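Putative oxidoreductase (Gluconobacter oxydans, PDB 3WJ7) probably works as an NAD(P)-dependent reductase of the short-chain dehydrogenase/reductase family, possibly acting on aldehydes. Local coordinates at residues 205-210 and 251-256. Numbering follows the deposited sequence.
Sequences GNMPAY and DLFRMV
M207, in the loop leading into the short strand 209-211, and Y210, on that strand, reach F253 on helix 249-259 across a backbone gap of 9.7 Å between the CA atoms of Y210 and F253, so side chains alone join the segments. The long, unbranched M207 suits this span: its CG lies anti to the backbone N (chi1 -171°), which sends the chain out to the ring, and the bend at chi3 sets the terminal methyl over one face. CE stands 3.3 Å from the centroid of the F253 ring, almost on its normal, a CH-pi contact; SD lies over the same face, 4.0 Å from the centroid, as a Met-aromatic contact. The edge of F253, at CD1 and CE1, points into the flat face offered by Y210 in a T-shaped pair, with centroids 5.0 Å apart and planes at 73°. Phenylalanine suits its place by having both a face for M207 and an edge for Y210. An alanine here would remove the ring and is likely to leave both without their shared partner. C202 and P265 also touch F253, W283 of the second subunit packs on M207 and Y210, and a bound mercury(II) ion lies about 4 Å from the M207 side chain. With all three residues buried and no hydrogen bond between the segments, dispersion and weak ring electrostatics join helix 249-259 to the loop and strand at the subunit interface.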
ATOM      1  N   GLY A 205      -8.152   0.035  34.109  1.00 63.83           N
ATOM      2  CA  GLY A 205      -7.407   1.163  34.632  1.00 64.35           C
ATOM      3  C   GLY A 205      -6.222   1.617  33.789  1.00 72.41           C
ATOM      4  O   GLY A 205      -5.634   2.663  34.087  1.00 79.34           O
ATOM      5  N   ASN A 206      -5.868   0.865  32.743  1.00 72.03           N
ATOM      6  CA  ASN A 206      -4.656   1.169  31.946  1.00 79.74           C
ATOM      7  C   ASN A 206      -4.863   2.035  30.718  1.00 80.94           C
ATOM      8  O   ASN A 206      -4.065   1.935  29.782  1.00 92.56           O
ATOM      9  CB  ASN A 206      -3.942  -0.103  31.459  1.00 82.01           C
ATOM     10  CG  ASN A 206      -3.660  -1.090  32.569  1.00 91.01           C
ATOM     11  OD1 ASN A 206      -3.383  -0.710  33.716  1.00 94.65           O
ATOM     12  ND2 ASN A 206      -3.730  -2.374  32.232  1.00 88.22           N
ATOM     13  N   MET A 207      -5.912   2.855  30.688  1.00 72.70           N
ATOM     14  CA  MET A 207      -6.105   3.760  29.557  1.00 73.46           C
ATOM     15  C   MET A 207      -6.060   5.215  29.997  1.00 73.57           C
ATOM     16  O   MET A 207      -7.094   5.819  30.287  1.00 77.98           O
ATOM     17  CB  MET A 207      -7.389   3.443  28.807  1.00 76.42           C
ATOM     18  CG  MET A 207      -7.579   4.173  27.484  1.00 69.42           C
ATOM     19  SD  MET A 207      -9.266   3.791  26.997  1.00 79.21           S
ATOM     20  CE  MET A 207     -10.093   4.873  28.162  1.00 64.95           C
ATOM     21  N   PRO A 208      -4.853   5.793  30.020  1.00 73.23           N
ATOM     22  CA  PRO A 208      -4.677   7.099  30.650  1.00 72.77           C
ATOM     23  C   PRO A 208      -5.209   8.246  29.795  1.00 64.19           C
ATOM     24  O   PRO A 208      -5.656   9.251  30.335  1.00 62.25           O
ATOM     25  CB  PRO A 208      -3.148   7.210  30.826  1.00 74.27           C
ATOM     26  CG  PRO A 208      -2.538   6.108  29.987  1.00 77.45           C
ATOM     27  CD  PRO A 208      -3.642   5.357  29.294  1.00 77.49           C
ATOM     28  N   ALA A 209      -5.157   8.075  28.475  1.00 60.60           N
ATOM     29  CA  ALA A 209      -5.484   9.134  27.521  1.00 58.07           C
ATOM     30  C   ALA A 209      -6.302   8.567  26.386  1.00 58.05           C
ATOM     31  O   ALA A 209      -6.373   7.335  26.195  1.00 57.89           O
ATOM     32  CB  ALA A 209      -4.223   9.796  26.976  1.00 51.21           C
ATOM     33  N   TYR A 210      -6.933   9.480  25.653  1.00 51.34           N
ATOM     34  CA  TYR A 210      -7.768   9.138  24.527  1.00 50.34           C
ATOM     35  C   TYR A 210      -8.110  10.411  23.797  1.00 50.95           C
ATOM     36  O   TYR A 210      -8.058  11.492  24.375  1.00 52.35           O
ATOM     37  CB  TYR A 210      -9.058   8.414  24.969  1.00 47.95           C
ATOM     38  CG  TYR A 210     -10.098   9.259  25.651  1.00 46.43           C
ATOM     39  CD1 TYR A 210     -11.158   9.813  24.935  1.00 51.21           C
ATOM     40  CD2 TYR A 210     -10.049   9.486  27.014  1.00 48.79           C
ATOM     41  CE1 TYR A 210     -12.117  10.613  25.559  1.00 49.67           C
ATOM     42  CE2 TYR A 210     -11.011  10.266  27.659  1.00 47.78           C
ATOM     43  CZ  TYR A 210     -12.042  10.819  26.934  1.00 49.97           C
ATOM     44  OH  TYR A 210     -12.988  11.593  27.579  1.00 54.03           O
ATOM     45  N   ASP A 251     -18.130   9.857  27.108  1.00 49.54           N
ATOM     46  CA  ASP A 251     -19.317   9.356  27.797  1.00 52.20           C
ATOM     47  C   ASP A 251     -19.280   7.849  27.914  1.00 48.94           C
ATOM     48  O   ASP A 251     -19.586   7.301  28.965  1.00 52.71           O
ATOM     49  CB  ASP A 251     -20.596   9.819  27.099  1.00 57.57           C
ATOM     50  CG  ASP A 251     -20.800  11.327  27.197  1.00 65.46           C
ATOM     51  OD1 ASP A 251     -20.353  11.941  28.195  1.00 66.77           O
ATOM     52  OD2 ASP A 251     -21.387  11.910  26.260  1.00 70.34           O
ATOM     53  N   LEU A 252     -18.899   7.194  26.828  1.00 44.59           N
ATOM     54  CA  LEU A 252     -18.641   5.772  26.831  1.00 47.21           C
ATOM     55  C   LEU A 252     -17.704   5.349  27.963  1.00 48.32           C
ATOM     56  O   LEU A 252     -18.010   4.410  28.699  1.00 49.96           O
ATOM     57  CB  LEU A 252     -18.038   5.328  25.489  1.00 45.21           C
ATOM     58  CG  LEU A 252     -17.789   3.824  25.391  1.00 47.87           C
ATOM     59  CD1 LEU A 252     -19.083   3.026  25.577  1.00 47.94           C
ATOM     60  CD2 LEU A 252     -17.131   3.472  24.068  1.00 54.46           C
ATOM     61  N   PHE A 253     -16.565   6.036  28.078  1.00 48.38           N
ATOM     62  CA  PHE A 253     -15.572   5.736  29.111  1.00 50.12           C
ATOM     63  C   PHE A 253     -16.058   6.069  30.521  1.00 49.82           C
ATOM     64  O   PHE A 253     -15.797   5.303  31.439  1.00 45.92           O
ATOM     65  CB  PHE A 253     -14.232   6.398  28.816  1.00 46.98           C
ATOM     66  CG  PHE A 253     -13.556   5.872  27.591  1.00 46.37           C
ATOM     67  CD1 PHE A 253     -12.908   6.743  26.720  1.00 48.03           C
ATOM     68  CD2 PHE A 253     -13.546   4.500  27.320  1.00 47.64           C
ATOM     69  CE1 PHE A 253     -12.279   6.257  25.589  1.00 49.96           C
ATOM     70  CE2 PHE A 253     -12.942   4.011  26.191  1.00 51.38           C
ATOM     71  CZ  PHE A 253     -12.299   4.890  25.319  1.00 53.67           C
ATOM     72  N   ARG A 254     -16.788   7.174  30.670  1.00 51.88           N
ATOM     73  CA  ARG A 254     -17.613   7.390  31.873  1.00 55.80           C
ATOM     74  C   ARG A 254     -18.440   6.142  32.278  1.00 48.35           C
ATOM     75  O   ARG A 254     -18.338   5.704  33.429  1.00 50.42           O
ATOM     76  CB  ARG A 254     -18.516   8.629  31.728  1.00 62.67           C
ATOM     77  CG  ARG A 254     -17.814   9.933  32.102  1.00 77.61           C
ATOM     78  CD  ARG A 254     -18.467  11.190  31.510  1.00 87.68           C
ATOM     79  NE  ARG A 254     -17.461  11.990  30.794  1.00 95.62           N
ATOM     80  CZ  ARG A 254     -17.712  13.042  30.014  1.00102.67           C
ATOM     81  NH1 ARG A 254     -18.956  13.480  29.842  1.00105.17           N
ATOM     82  NH2 ARG A 254     -16.703  13.669  29.406  1.00 99.31           N
ATOM     83  N   MET A 255     -19.219   5.574  31.355  1.00 44.59           N
ATOM     84  CA  MET A 255     -20.051   4.388  31.641  1.00 47.05           C
ATOM     85  C   MET A 255     -19.194   3.190  32.022  1.00 46.35           C
ATOM     86  O   MET A 255     -19.432   2.576  33.055  1.00 45.72           O
ATOM     87  CB  MET A 255     -20.859   3.961  30.439  1.00 50.91           C
ATOM     88  CG  MET A 255     -22.174   4.643  30.194  1.00 61.04           C
ATOM     89  SD  MET A 255     -22.970   3.906  28.736  1.00 68.58           S
ATOM     90  CE  MET A 255     -22.312   2.254  28.842  1.00 53.42           C
ATOM     91  N   VAL A 256     -18.223   2.848  31.168  1.00 41.80           N
ATOM     92  CA  VAL A 256     -17.296   1.742  31.434  1.00 45.54           C
ATOM     93  C   VAL A 256     -16.763   1.870  32.855  1.00 48.40           C
ATOM     94  O   VAL A 256     -16.854   0.943  33.640  1.00 56.05           O
ATOM     95  CB  VAL A 256     -16.103   1.660  30.407  1.00 43.32           C
ATOM     96  CG1 VAL A 256     -15.109   0.587  30.799  1.00 41.31           C
ATOM     97  CG2 VAL A 256     -16.584   1.367  28.997  1.00 42.61           C
TER